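Side-chain contacts in putative uncharacterized protein (Enterobacter cloacae, PDB 4HFK), which probably acts as the immunity protein against a type VI secretion amidase effector, binding that enzyme and blocking its action: residues S7-Q12 with A42-A47; N17-R22 with E60-L65; G25-S30 with H77-K82; F55-E60 with R93-S98; T84-A87 with A91-P94. All blocks are in the same frame, centred on the assembly; numbering follows the deposited sequence.

Contact 1 of 5, residues S7-Q12 with A42-A47. With SO4 (sulfate ion), chain E.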
# COMPACT_ATOMS: atom_id res chain seq x y z
N SER B 7 -13.35 -8.52 4.62
CA SER B 7 -14.62 -8.73 3.93
C SER B 7 -15.40 -7.42 3.68
O SER B 7 -16.35 -7.41 2.91
CB SER B 7 -15.50 -9.67 4.75
OG SER B 7 -16.04 -8.99 5.86
N THR B 8 -15.00 -6.34 4.34
CA THR B 8 -15.68 -5.06 4.13
C THR B 8 -15.18 -4.31 2.88
O THR B 8 -15.73 -3.27 2.53
CB THR B 8 -15.53 -4.11 5.34
OG1 THR B 8 -14.18 -3.68 5.45
CG2 THR B 8 -15.95 -4.82 6.63
N PHE B 9 -14.14 -4.83 2.24
CA PHE B 9 -13.65 -4.24 0.99
C PHE B 9 -14.42 -4.83 -0.18
O PHE B 9 -14.98 -5.92 -0.07
CB PHE B 9 -12.15 -4.52 0.81
CG PHE B 9 -11.26 -3.84 1.82
CD1 PHE B 9 -10.50 -2.73 1.46
CD2 PHE B 9 -11.18 -4.29 3.13
CE1 PHE B 9 -9.69 -2.09 2.38
CE2 PHE B 9 -10.36 -3.65 4.06
CZ PHE B 9 -9.62 -2.55 3.68
N SER B 10 -14.45 -4.13 -1.31
CA SER B 10 -15.09 -4.68 -2.50
C SER B 10 -14.16 -5.72 -3.12
O SER B 10 -12.96 -5.75 -2.81
CB SER B 10 -15.32 -3.58 -3.53
OG SER B 10 -14.08 -3.17 -4.10
N GLN B 11 -14.69 -6.55 -4.01
CA GLN B 11 -13.87 -7.55 -4.71
C GLN B 11 -12.79 -6.89 -5.55
O GLN B 11 -11.68 -7.40 -5.69
CB GLN B 11 -14.75 -8.47 -5.56
CG GLN B 11 -15.44 -9.57 -4.73
CD GLN B 11 -14.43 -10.59 -4.19
OE1 GLN B 11 -13.49 -10.97 -4.90
NE2 GLN B 11 -14.61 -11.02 -2.94
N GLN B 12 -13.12 -5.73 -6.12
CA GLN B 12 -12.16 -4.98 -6.92
C GLN B 12 -10.99 -4.52 -6.07
O GLN B 12 -9.83 -4.71 -6.43
CB GLN B 12 -12.84 -3.76 -7.55
CG GLN B 12 -13.99 -4.13 -8.46
CD GLN B 12 -13.52 -5.00 -9.59
OE1 GLN B 12 -13.88 -6.18 -9.68
NE2 GLN B 12 -12.71 -4.43 -10.45
N ALA B 42 -1.28 -12.79 0.39
CA ALA B 42 -1.99 -14.08 0.42
C ALA B 42 -3.32 -13.99 1.18
O ALA B 42 -4.21 -14.82 0.99
CB ALA B 42 -1.10 -15.20 0.99
N ALA B 43 -3.46 -12.98 2.04
CA ALA B 43 -4.73 -12.78 2.74
C ALA B 43 -5.77 -12.20 1.78
O ALA B 43 -6.94 -12.58 1.81
CB ALA B 43 -4.56 -11.87 3.94
N TRP B 44 -5.34 -11.24 0.95
CA TRP B 44 -6.22 -10.71 -0.09
C TRP B 44 -6.57 -11.82 -1.09
O TRP B 44 -7.69 -11.88 -1.60
CB TRP B 44 -5.56 -9.54 -0.83
CG TRP B 44 -5.24 -8.34 0.04
CD1 TRP B 44 -4.00 -7.86 0.37
CD2 TRP B 44 -6.19 -7.48 0.69
NE1 TRP B 44 -4.12 -6.76 1.17
CE2 TRP B 44 -5.45 -6.50 1.39
CE3 TRP B 44 -7.59 -7.43 0.75
CZ2 TRP B 44 -6.07 -5.48 2.15
CZ3 TRP B 44 -8.20 -6.43 1.50
CH2 TRP B 44 -7.44 -5.47 2.19
N LEU B 45 -5.60 -12.68 -1.38
CA LEU B 45 -5.85 -13.80 -2.30
C LEU B 45 -6.99 -14.67 -1.80
O LEU B 45 -7.91 -14.99 -2.55
CB LEU B 45 -4.59 -14.67 -2.47
CG LEU B 45 -4.80 -15.92 -3.34
CD1 LEU B 45 -4.90 -15.56 -4.82
CD2 LEU B 45 -3.68 -16.96 -3.14
N GLU B 46 -6.92 -15.06 -0.53
CA GLU B 46 -7.97 -15.91 0.06
C GLU B 46 -9.34 -15.22 -0.03
O GLU B 46 -10.36 -15.87 -0.30
CB GLU B 46 -7.64 -16.22 1.52
CG GLU B 46 -8.78 -16.91 2.28
CD GLU B 46 -8.90 -18.40 1.96
OE1 GLU B 46 -7.92 -19.00 1.48
OE2 GLU B 46 -9.98 -18.98 2.22
N ALA B 47 -9.35 -13.91 0.19
CA ALA B 47 -10.60 -13.15 0.22
C ALA B 47 -11.20 -12.98 -1.17
O ALA B 47 -12.42 -12.92 -1.33
CB ALA B 47 -10.37 -11.79 0.85
S SO4 E . -12.50 -1.03 -11.55
O1 SO4 E . -11.17 -1.06 -12.19
O2 SO4 E . -12.37 -1.52 -10.16
O3 SO4 E . -13.01 0.35 -11.52
O4 SO4 E . -13.45 -1.86 -12.29

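Contact 2 of 5, residues N17-R22 with E60-L65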
# COMPACT_ATOMS: atom_id res chain seq x y z
N ASN B 17 -5.49 -4.53 -3.91
CA ASN B 17 -4.62 -4.63 -2.75
C ASN B 17 -3.68 -5.83 -2.85
O ASN B 17 -2.52 -5.74 -2.46
CB ASN B 17 -5.46 -4.65 -1.46
CG ASN B 17 -6.22 -3.34 -1.25
OD1 ASN B 17 -5.88 -2.33 -1.88
ND2 ASN B 17 -7.24 -3.36 -0.40
N TRP B 18 -4.17 -6.94 -3.40
CA TRP B 18 -3.28 -8.05 -3.73
C TRP B 18 -2.15 -7.57 -4.63
O TRP B 18 -0.96 -7.80 -4.34
CB TRP B 18 -4.02 -9.22 -4.40
CG TRP B 18 -3.09 -10.39 -4.69
CD1 TRP B 18 -2.75 -11.41 -3.83
CD2 TRP B 18 -2.37 -10.64 -5.91
NE1 TRP B 18 -1.88 -12.29 -4.46
CE2 TRP B 18 -1.63 -11.84 -5.73
CE3 TRP B 18 -2.30 -9.99 -7.15
CZ2 TRP B 18 -0.81 -12.38 -6.73
CZ3 TRP B 18 -1.49 -10.53 -8.14
CH2 TRP B 18 -0.76 -11.71 -7.93
N VAL B 19 -2.50 -6.89 -5.72
CA VAL B 19 -1.50 -6.43 -6.68
C VAL B 19 -0.52 -5.47 -6.01
O VAL B 19 0.70 -5.58 -6.21
CB VAL B 19 -2.15 -5.72 -7.89
CG1 VAL B 19 -1.07 -5.05 -8.76
CG2 VAL B 19 -2.97 -6.70 -8.73
N GLN B 20 -1.04 -4.54 -5.21
CA GLN B 20 -0.19 -3.55 -4.55
C GLN B 20 0.77 -4.21 -3.56
O GLN B 20 1.97 -3.93 -3.56
CB GLN B 20 -1.04 -2.49 -3.83
CG GLN B 20 -0.30 -1.16 -3.60
CD GLN B 20 -0.07 -0.85 -2.13
OE1 GLN B 20 -0.28 -1.70 -1.27
NE2 GLN B 20 0.34 0.39 -1.84
N ASN B 21 0.24 -5.09 -2.72
CA ASN B 21 1.05 -5.75 -1.70
C ASN B 21 2.13 -6.60 -2.34
O ASN B 21 3.28 -6.63 -1.90
CB ASN B 21 0.19 -6.62 -0.78
CG ASN B 21 -0.65 -5.81 0.19
OD1 ASN B 21 -1.30 -6.39 1.06
ND2 ASN B 21 -0.65 -4.48 0.04
N ARG B 22 1.76 -7.30 -3.41
CA ARG B 22 2.73 -8.09 -4.15
C ARG B 22 3.80 -7.22 -4.82
O ARG B 22 4.98 -7.59 -4.87
CB ARG B 22 2.01 -8.95 -5.18
CG ARG B 22 2.94 -9.77 -6.02
CD ARG B 22 2.40 -11.17 -6.22
NE ARG B 22 3.32 -11.96 -7.03
CZ ARG B 22 4.14 -12.89 -6.54
NH1 ARG B 22 4.13 -13.16 -5.24
NH2 ARG B 22 4.93 -13.55 -7.36
N GLU B 60 2.67 -11.27 -14.05
CA GLU B 60 3.44 -10.91 -15.24
C GLU B 60 3.31 -9.43 -15.56
O GLU B 60 4.30 -8.77 -15.90
CB GLU B 60 2.96 -11.72 -16.45
CG GLU B 60 3.25 -13.21 -16.37
N VAL B 61 2.09 -8.90 -15.45
CA VAL B 61 1.87 -7.49 -15.72
C VAL B 61 2.67 -6.65 -14.73
O VAL B 61 3.33 -5.69 -15.11
CB VAL B 61 0.36 -7.13 -15.66
CG1 VAL B 61 0.16 -5.64 -15.72
CG2 VAL B 61 -0.40 -7.82 -16.79
N ILE B 62 2.63 -7.06 -13.46
CA ILE B 62 3.41 -6.41 -12.42
C ILE B 62 4.91 -6.32 -12.77
O ILE B 62 5.51 -5.24 -12.71
CB ILE B 62 3.24 -7.15 -11.07
CG1 ILE B 62 1.84 -6.91 -10.51
CG2 ILE B 62 4.27 -6.69 -10.07
CD1 ILE B 62 1.50 -7.79 -9.33
N VAL B 63 5.51 -7.44 -13.15
CA VAL B 63 6.94 -7.47 -13.45
C VAL B 63 7.27 -6.51 -14.60
O VAL B 63 8.29 -5.81 -14.55
CB VAL B 63 7.43 -8.91 -13.75
CG1 VAL B 63 8.87 -8.89 -14.24
CG2 VAL B 63 7.33 -9.77 -12.49
N SER B 64 6.39 -6.46 -15.60
CA SER B 64 6.58 -5.58 -16.74
C SER B 64 6.42 -4.10 -16.37
O SER B 64 7.23 -3.27 -16.79
CB SER B 64 5.60 -5.95 -17.85
OG SER B 64 5.78 -5.11 -18.98
N LEU B 65 5.38 -3.77 -15.61
CA LEU B 65 5.13 -2.37 -15.26
C LEU B 65 6.16 -1.81 -14.25
O LEU B 65 6.49 -0.62 -14.30
CB LEU B 65 3.70 -2.18 -14.74
CG LEU B 65 2.58 -2.24 -15.78
CD1 LEU B 65 1.22 -1.97 -15.15
CD2 LEU B 65 2.83 -1.25 -16.90

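Contact 3 of 5, residues G25-S30 with H77-K82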
# COMPACT_ATOMS: atom_id res chain seq x y z
N GLY B 25 6.30 -6.29 -2.26
CA GLY B 25 7.17 -7.43 -2.03
C GLY B 25 8.27 -7.53 -3.06
O GLY B 25 9.39 -7.94 -2.75
N LYS B 26 7.96 -7.17 -4.31
CA LYS B 26 8.95 -7.23 -5.37
C LYS B 26 9.98 -6.10 -5.31
O LYS B 26 11.10 -6.28 -5.76
CB LYS B 26 8.26 -7.22 -6.74
CG LYS B 26 7.51 -8.50 -7.06
CD LYS B 26 6.96 -8.46 -8.48
CE LYS B 26 6.11 -9.70 -8.75
NZ LYS B 26 6.86 -10.96 -8.48
N ILE B 27 9.60 -4.93 -4.78
CA ILE B 27 10.53 -3.80 -4.75
C ILE B 27 11.25 -3.63 -3.41
O ILE B 27 12.22 -2.88 -3.30
CB ILE B 27 9.87 -2.45 -5.12
CG1 ILE B 27 8.62 -2.19 -4.28
CG2 ILE B 27 9.51 -2.41 -6.59
CD1 ILE B 27 8.82 -1.21 -3.15
N ALA B 28 10.77 -4.31 -2.38
CA ALA B 28 11.34 -4.17 -1.04
C ALA B 28 12.78 -4.70 -1.01
O ALA B 28 13.04 -5.82 -1.45
CB ALA B 28 10.50 -4.90 -0.03
N ASP B 29 13.71 -3.88 -0.51
CA ASP B 29 15.10 -4.30 -0.34
C ASP B 29 15.20 -4.76 1.10
O ASP B 29 15.93 -4.17 1.90
CB ASP B 29 16.06 -3.14 -0.61
CG ASP B 29 15.81 -1.96 0.31
OD1 ASP B 29 14.63 -1.69 0.63
OD2 ASP B 29 16.80 -1.32 0.75
N SER B 30 14.45 -5.80 1.42
CA SER B 30 14.28 -6.25 2.79
C SER B 30 13.60 -7.62 2.78
O SER B 30 12.48 -7.77 2.27
CB SER B 30 13.42 -5.26 3.57
OG SER B 30 13.09 -5.77 4.85
N HIS B 77 13.06 6.63 -5.99
CA HIS B 77 12.39 6.18 -7.21
C HIS B 77 10.87 6.07 -7.06
O HIS B 77 10.21 5.55 -7.96
CB HIS B 77 12.98 4.84 -7.68
CG HIS B 77 14.45 4.88 -7.96
ND1 HIS B 77 15.03 5.80 -8.81
CD2 HIS B 77 15.46 4.10 -7.51
CE1 HIS B 77 16.33 5.60 -8.85
NE2 HIS B 77 16.62 4.57 -8.08
N TYR B 78 10.33 6.53 -5.93
CA TYR B 78 8.87 6.55 -5.73
C TYR B 78 8.18 5.22 -6.06
O TYR B 78 7.07 5.20 -6.60
CB TYR B 78 8.24 7.69 -6.55
CG TYR B 78 8.55 9.06 -6.00
CD1 TYR B 78 7.60 9.79 -5.31
CD2 TYR B 78 9.81 9.63 -6.17
CE1 TYR B 78 7.88 11.05 -4.80
CE2 TYR B 78 10.11 10.88 -5.67
CZ TYR B 78 9.14 11.59 -4.98
OH TYR B 78 9.44 12.85 -4.48
N GLN B 79 8.85 4.11 -5.73
CA GLN B 79 8.30 2.78 -6.01
C GLN B 79 7.03 2.47 -5.23
O GLN B 79 6.16 1.76 -5.73
CB GLN B 79 9.36 1.71 -5.74
CG GLN B 79 10.68 2.02 -6.45
CD GLN B 79 11.19 0.86 -7.29
OE1 GLN B 79 10.82 0.72 -8.46
NE2 GLN B 79 12.04 0.04 -6.69
N ILE B 80 6.93 2.98 -4.00
CA ILE B 80 5.75 2.72 -3.18
C ILE B 80 4.52 3.31 -3.86
O ILE B 80 3.46 2.67 -3.96
CB ILE B 80 5.91 3.29 -1.75
CG1 ILE B 80 6.90 2.44 -0.95
CG2 ILE B 80 4.56 3.37 -1.04
CD1 ILE B 80 6.41 1.01 -0.69
N LEU B 81 4.67 4.54 -4.35
CA LEU B 81 3.59 5.15 -5.12
C LEU B 81 3.33 4.34 -6.38
O LEU B 81 2.18 4.06 -6.72
CB LEU B 81 3.91 6.61 -5.48
CG LEU B 81 2.66 7.50 -5.66
CD1 LEU B 81 3.02 8.96 -5.48
CD2 LEU B 81 2.07 7.31 -7.03
N LYS B 82 4.40 3.95 -7.07
CA LYS B 82 4.26 3.14 -8.30
C LYS B 82 3.45 1.86 -8.06
O LYS B 82 2.65 1.46 -8.91
CB LYS B 82 5.64 2.79 -8.89
CG LYS B 82 5.55 2.09 -10.26
CD LYS B 82 6.87 1.45 -10.70
CE LYS B 82 8.07 2.34 -10.45
NZ LYS B 82 9.36 1.58 -10.62

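Contact 4 of 5, residues F55-E60 with R93-S98. With SO4 (sulfate ion), chain E.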
# COMPACT_ATOMS: atom_id res chain seq x y z
N PHE B 55 -4.49 -14.00 -11.15
CA PHE B 55 -3.34 -13.64 -10.33
C PHE B 55 -2.02 -13.97 -11.04
O PHE B 55 -1.06 -13.19 -10.96
CB PHE B 55 -3.44 -14.34 -8.97
CG PHE B 55 -4.65 -13.93 -8.16
CD1 PHE B 55 -4.57 -12.85 -7.29
CD2 PHE B 55 -5.86 -14.60 -8.30
CE1 PHE B 55 -5.68 -12.46 -6.55
CE2 PHE B 55 -6.97 -14.20 -7.57
CZ PHE B 55 -6.89 -13.13 -6.71
N GLU B 56 -2.00 -15.11 -11.73
CA GLU B 56 -0.83 -15.51 -12.50
C GLU B 56 -0.51 -14.49 -13.59
O GLU B 56 0.63 -14.05 -13.72
CB GLU B 56 -1.04 -16.90 -13.13
CG GLU B 56 -1.32 -18.01 -12.11
CD GLU B 56 -1.71 -19.32 -12.77
OE1 GLU B 56 -1.56 -19.44 -14.00
OE2 GLU B 56 -2.18 -20.22 -12.04
N LYS B 57 -1.52 -14.10 -14.36
CA LYS B 57 -1.32 -13.08 -15.39
C LYS B 57 -0.96 -11.72 -14.79
O LYS B 57 -0.10 -11.02 -15.31
CB LYS B 57 -2.58 -12.95 -16.26
CG LYS B 57 -2.89 -14.20 -17.07
CD LYS B 57 -4.05 -13.96 -18.03
CE LYS B 57 -4.36 -15.20 -18.86
NZ LYS B 57 -5.54 -14.98 -19.73
N ALA B 58 -1.61 -11.36 -13.69
CA ALA B 58 -1.34 -10.09 -13.02
C ALA B 58 0.11 -9.99 -12.58
O ALA B 58 0.72 -8.92 -12.63
CB ALA B 58 -2.27 -9.91 -11.83
N ASP B 59 0.68 -11.10 -12.13
CA ASP B 59 2.06 -11.12 -11.69
C ASP B 59 3.00 -10.79 -12.85
O ASP B 59 4.02 -10.13 -12.67
CB ASP B 59 2.43 -12.47 -11.08
CG ASP B 59 3.66 -12.39 -10.21
OD1 ASP B 59 3.62 -11.69 -9.18
OD2 ASP B 59 4.67 -13.04 -10.56
N GLU B 60 2.67 -11.27 -14.05
CA GLU B 60 3.44 -10.91 -15.24
C GLU B 60 3.31 -9.43 -15.56
O GLU B 60 4.30 -8.77 -15.90
CB GLU B 60 2.96 -11.72 -16.45
CG GLU B 60 3.25 -13.21 -16.37
N ARG B 93 -6.47 -3.91 -15.15
CA ARG B 93 -7.93 -3.82 -15.06
C ARG B 93 -8.74 -5.03 -15.56
O ARG B 93 -9.65 -5.49 -14.87
CB ARG B 93 -8.47 -2.49 -15.66
CG ARG B 93 -9.95 -2.23 -15.28
CD ARG B 93 -10.46 -0.79 -15.53
NE ARG B 93 -9.39 0.20 -15.72
CZ ARG B 93 -8.83 0.89 -14.73
NH1 ARG B 93 -9.23 0.69 -13.49
NH2 ARG B 93 -7.86 1.76 -14.98
N PRO B 94 -8.43 -5.56 -16.75
CA PRO B 94 -9.27 -6.69 -17.17
C PRO B 94 -9.12 -7.94 -16.29
O PRO B 94 -10.01 -8.78 -16.28
CB PRO B 94 -8.77 -7.01 -18.58
CG PRO B 94 -7.39 -6.42 -18.65
CD PRO B 94 -7.44 -5.20 -17.79
N LEU B 95 -8.01 -8.04 -15.56
CA LEU B 95 -7.79 -9.18 -14.68
C LEU B 95 -8.68 -9.10 -13.43
O LEU B 95 -8.71 -10.02 -12.61
CB LEU B 95 -6.31 -9.28 -14.32
CG LEU B 95 -5.46 -9.39 -15.60
CD1 LEU B 95 -3.98 -9.27 -15.28
CD2 LEU B 95 -5.76 -10.69 -16.35
N LYS B 96 -9.41 -7.99 -13.29
CA LYS B 96 -10.38 -7.85 -12.21
C LYS B 96 -11.70 -8.58 -12.50
O LYS B 96 -12.56 -8.70 -11.63
CB LYS B 96 -10.67 -6.37 -11.95
CG LYS B 96 -9.56 -5.59 -11.25
CD LYS B 96 -9.77 -4.08 -11.43
CE LYS B 96 -8.86 -3.27 -10.56
NZ LYS B 96 -9.08 -1.81 -10.76
N SER B 97 -11.85 -9.07 -13.73
CA SER B 97 -13.05 -9.80 -14.13
C SER B 97 -12.71 -11.27 -14.31
O SER B 97 -11.60 -11.61 -14.74
CB SER B 97 -13.60 -9.26 -15.46
OG SER B 97 -13.92 -7.88 -15.39
N SER B 98 -13.67 -12.13 -14.00
CA SER B 98 -13.51 -13.56 -14.26
C SER B 98 -13.93 -13.88 -15.68
O SER B 98 -14.93 -13.35 -16.18
CB SER B 98 -14.34 -14.38 -13.27
OG SER B 98 -15.71 -14.01 -13.36
S SO4 E . -12.50 -1.03 -11.55
O1 SO4 E . -11.17 -1.06 -12.19
O2 SO4 E . -12.37 -1.52 -10.16
O3 SO4 E . -13.01 0.35 -11.52
O4 SO4 E . -13.45 -1.86 -12.29

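Contact 5 of 5, residues T84-A87 with A91-P94. With SO4 (sulfate ion), chain E.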
# COMPACT_ATOMS: atom_id res chain seq x y z
N THR B 84 0.94 1.49 -6.21
CA THR B 84 -0.47 1.83 -6.27
C THR B 84 -0.88 2.15 -7.70
O THR B 84 -1.97 1.75 -8.15
CB THR B 84 -0.83 2.99 -5.32
OG1 THR B 84 -0.73 2.53 -3.96
CG2 THR B 84 -2.27 3.47 -5.55
N LEU B 85 -0.02 2.84 -8.44
CA LEU B 85 -0.33 3.16 -9.83
C LEU B 85 -0.54 1.88 -10.62
O LEU B 85 -1.46 1.78 -11.43
CB LEU B 85 0.79 4.01 -10.47
CG LEU B 85 1.04 5.36 -9.80
CD1 LEU B 85 2.01 6.19 -10.61
CD2 LEU B 85 -0.27 6.13 -9.60
N ILE B 86 0.32 0.90 -10.36
CA ILE B 86 0.23 -0.39 -11.05
C ILE B 86 -1.07 -1.11 -10.70
O ILE B 86 -1.74 -1.64 -11.59
CB ILE B 86 1.46 -1.28 -10.72
CG1 ILE B 86 2.70 -0.74 -11.44
CG2 ILE B 86 1.21 -2.73 -11.12
CD1 ILE B 86 4.03 -1.41 -11.05
N ALA B 87 -1.43 -1.13 -9.42
CA ALA B 87 -2.66 -1.79 -8.97
C ALA B 87 -3.90 -1.22 -9.67
O ALA B 87 -4.88 -1.93 -9.91
CB ALA B 87 -2.80 -1.68 -7.46
N ALA B 91 -3.67 -1.84 -17.55
CA ALA B 91 -3.11 -3.16 -17.84
C ALA B 91 -3.58 -4.24 -16.86
O ALA B 91 -3.74 -5.40 -17.21
CB ALA B 91 -1.58 -3.11 -17.90
N ILE B 92 -3.80 -3.85 -15.61
CA ILE B 92 -4.26 -4.79 -14.59
C ILE B 92 -5.79 -4.95 -14.66
O ILE B 92 -6.33 -6.00 -14.29
CB ILE B 92 -3.81 -4.31 -13.18
CG1 ILE B 92 -2.31 -4.63 -12.97
CG2 ILE B 92 -4.66 -4.94 -12.08
CD1 ILE B 92 -2.03 -6.12 -12.69
N ARG B 93 -6.47 -3.91 -15.15
CA ARG B 93 -7.93 -3.82 -15.06
C ARG B 93 -8.74 -5.03 -15.56
O ARG B 93 -9.65 -5.49 -14.87
CB ARG B 93 -8.47 -2.49 -15.66
CG ARG B 93 -9.95 -2.23 -15.28
CD ARG B 93 -10.46 -0.79 -15.53
NE ARG B 93 -9.39 0.20 -15.72
CZ ARG B 93 -8.83 0.89 -14.73
NH1 ARG B 93 -9.23 0.69 -13.49
NH2 ARG B 93 -7.86 1.76 -14.98
N PRO B 94 -8.43 -5.56 -16.75
CA PRO B 94 -9.27 -6.69 -17.17
C PRO B 94 -9.12 -7.94 -16.29
O PRO B 94 -10.01 -8.78 -16.28
CB PRO B 94 -8.77 -7.01 -18.58
CG PRO B 94 -7.39 -6.42 -18.65
CD PRO B 94 -7.44 -5.20 -17.79
S SO4 E . -12.50 -1.03 -11.55
O1 SO4 E . -11.17 -1.06 -12.19
O2 SO4 E . -12.37 -1.52 -10.16
O3 SO4 E . -13.01 0.35 -11.52
O4 SO4 E . -13.45 -1.86 -12.29

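Contact 1 of 5, residues S7-Q12 with A42-A47
Phe9 and Trp44 form the aromatic half of this contact, a T-shaped pair. Trp44 brings the edge of its six-membered ring down on one face of Phe9, with CH2 3.8 Å above the plane and over the ring centre. The two planes stand at 81° and the centroids lie 5.0 Å apart. Phe9 can offer that face because its CG sits anti to the carbonyl carbon (chi1 -67°), which turns the ring toward helix 31-47. Trp44 is tied at its other end as well, NE1 making a weak hydrogen bond to Asn21.

The polar half lies at the end of helix 31-47. Gln11 bends at chi2 and sends NE2 to Ala47 O, a nearly straight (170°) but long and weak bond of 3.3 Å. Its OE1 accepts from the backbone N of Asn49, so one side-chain amide uses both its donor and its acceptor where the helix runs out. Ala47 CB points toward segment 7-12 and packs on Ile6.

A hydrogen bond to an anion lies off to one side: Gln12 NE2 donates to sulfate O2 at 2.9 Å, though Gln12 is modelled in two conformers and the ion probably came from the crystallisation liquor.

Chemically, the T-shaped pair supplies most of the buried area, joining the loop before helix 11-27 to helix 31-47, while the glutamine amide adds a weak polar tie to the helix's last turn.

Contact 2 of 5, residues N17-R22 with E60-L65
Ile62 of helix 52-66 meets Trp18, Val19 and Arg22 of helix 11-27 and carries the whole contact on its own. From CB, which leans toward the other helix without touching it, the chain branches. CG2 goes to the aliphatic part of Lys26, one turn beyond Arg22. CG1, placed anti to the carbonyl carbon (chi1 -71°), points at helix 11-27 and lies 3.9 Å from Val19 CG1.

The chain then runs straight on to CD1, and this methyl does most of the touching. It rests 3.8 Å from Val19 CG1 and 3.9 Å from the backbone atom Val19 O, with Arg22 CG at 4.1 Å and Trp18 CZ3 at 4.2 Å. Val19 and Ile62 run side by side with their ends pointing opposite ways, whereas Arg22 crosses Ile62 almost at right angles. Only the methylene part of Arg22 is used here; its guanidinium pairs with Asp59, though modelled too close to trust in detail, and NH2 bonds the backbone of another protein's chain.

Ile62 sits over the groove bordered by Val19, Arg22, Cys23 and Lys26. With axes 10.8 Å apart, the crossing of -49° is consistent with ridges-into-grooves packing of i±4 ridges in an all-alpha bundle.

Contact 3 of 5, residues G25-S30 with H77-K82
Ile27 presses against Gln79 with an isoleucine conformation that helices seldom hold: CG1 lies between the backbone N and the carbonyl carbon (chi1 53°), and chi2 at 102° is off the staggered positions as well. It occurs at the last turn of helix 11-27, just before Ala28 leaves helical geometry. The consequence is that both branches reach helix 79-87. CG2 packs on the side-chain amide, 3.5 Å from Gln79 NE2 and 3.7 Å from Gln79 CD. CD1 takes the other route, lying 3.9 Å from Gln79 CB and 4.1 Å from Ile80 CD1.

Greasy methyl against amide is a modest interaction, so what holds the amide matters. Gln79 OE1 accepts from Lys82 NZ at 2.7 Å, in the carbonyl plane, at a C=O...donor angle of 150°. Lys82 NZ also bonds the carbonyls of Leu66 and Gln68, which makes it a second-shell anchor fixing how the amide is turned against Ile27.

The C-terminal turn of helix 11-27 thus abuts the first turn of helix 79-87, with Leu66 of helix 52-66 also on Ile27. From the second subunit Leu33 packs on Ile27, and Asp36 accepts from the backbone N atoms of Gln79 and Ile80.

Contact 4 of 5, residues F55-E60 with R93-S98
Two torsions aim Leu95 at helix 52-66: its CG stands anti to the carbonyl carbon (chi1 -57°) and chi2 is extended at 171°, so the isopropyl fork opens against Lys57 and Ala58. CD1 settles on the helix backbone itself, 3.5 Å from Ala58 N, with Ala58 CB 3.9 Å from the same methyl CD1. CD2 takes the other side, 3.9 Å from Lys57 CB. Lys57 crosses Leu95 at about a right angle and gives the contact CB and CD of its aliphatic chain, while the extended end leads away toward a long, weak ion pair with Glu53. Asn54 helps keep the leucine in place by bonding Leu95 O and Ser97 O through ND2.

Away from the helix the same turn is basic. Lys96, extended beyond CG, puts NZ 2.6 Å from sulfate O1, with a weaker bond to O2. Arg93 bends at chi3 (-17°) and curls so that the edge of its guanidinium faces the ion, NH1 donating to O1 at 2.9 Å. Gln12 completes the site through NE2. Each cation also has a carboxylate in the protein, Glu16 for Lys96 and Asp90 for Arg93, which probably balances part of the charge.

What results is a 3-10 turn with two faces: a leucine lying on a helix, and a small anion site occupied by a sulfate that probably came from the crystallisation liquor.

Contact 5 of 5, residues T84-A87 with A91-P94
Helix 79-87 ends at Ala87, and the chain doubles back at once, passing through a short loop to return Ile92 to the helix end before a 3-10 turn begins at Arg93. Closest in backbone terms are Ala87 and Ile92, with CA atoms 6.6 Å apart. Ser89 in the connecting loop pins the reversal, its OG bonding both Ile86 O and the backbone N of Ile92. Asn88 ND2 adds a bond to Thr84 O.

Ile92 is the side chain that fills the turn. With CG1 anti to the carbonyl carbon (chi1 -77°) and CG2 anti to the backbone N, its two branches each come up to one of the last two carbonyl oxygens of the helix. CG1 lies tightly at 3.3 Å from Ile86 O, and CG2 is 3.7 Å from Ala87 O. The isoleucine therefore rests on carbonyl oxygens at the C-terminal end of the helix more than on side chains.

In this all-helical fold the loop after helix 79-87 folds back over the helix end, and Ile92 plugs into the packing between helices 11-27, 52-66 and 79-87: it also packs on Phe15 of helix 11-27 and on Ala58 and Val61 of helix 52-66, so one residue touches three helices.

Side chain to side chain the meeting is looser, with Ile86 CG2 4.4 Å from Ile92 CG1. The end of Ile86 leads off among Val19, Cys23, Leu65 and Leu66, while Ala87 points its CB away from the loop, and Val19 packs against the residue. Across the subunit boundary, Leu3 of the second subunit packs on Ile86.

Overall arrangement
Contacts 2 and 5 are the buried ones, contact 2 apolar side chains meeting round one isoleucine, contact 5 an isoleucine against carbonyl oxygens, and they meet where Val19 touches Ala87 and Leu65 touches Ile86. Contacts 1, 3 and 4 lie farther out, where amides and lysines join in. Helix 11-27 serves contacts 1, 2 and 3, its two ends being held by contacts 1 and 3 on opposite sides of the chain's centre. Helix 52-66 links contacts 2 and 4, while contacts 4 and 5 share Arg93 and Pro94. One sulfate connects contacts 1, 4 and 5 at the surface. All but contact 4 touch the second subunit, and contacts 1 to 4 border the chain of another protein.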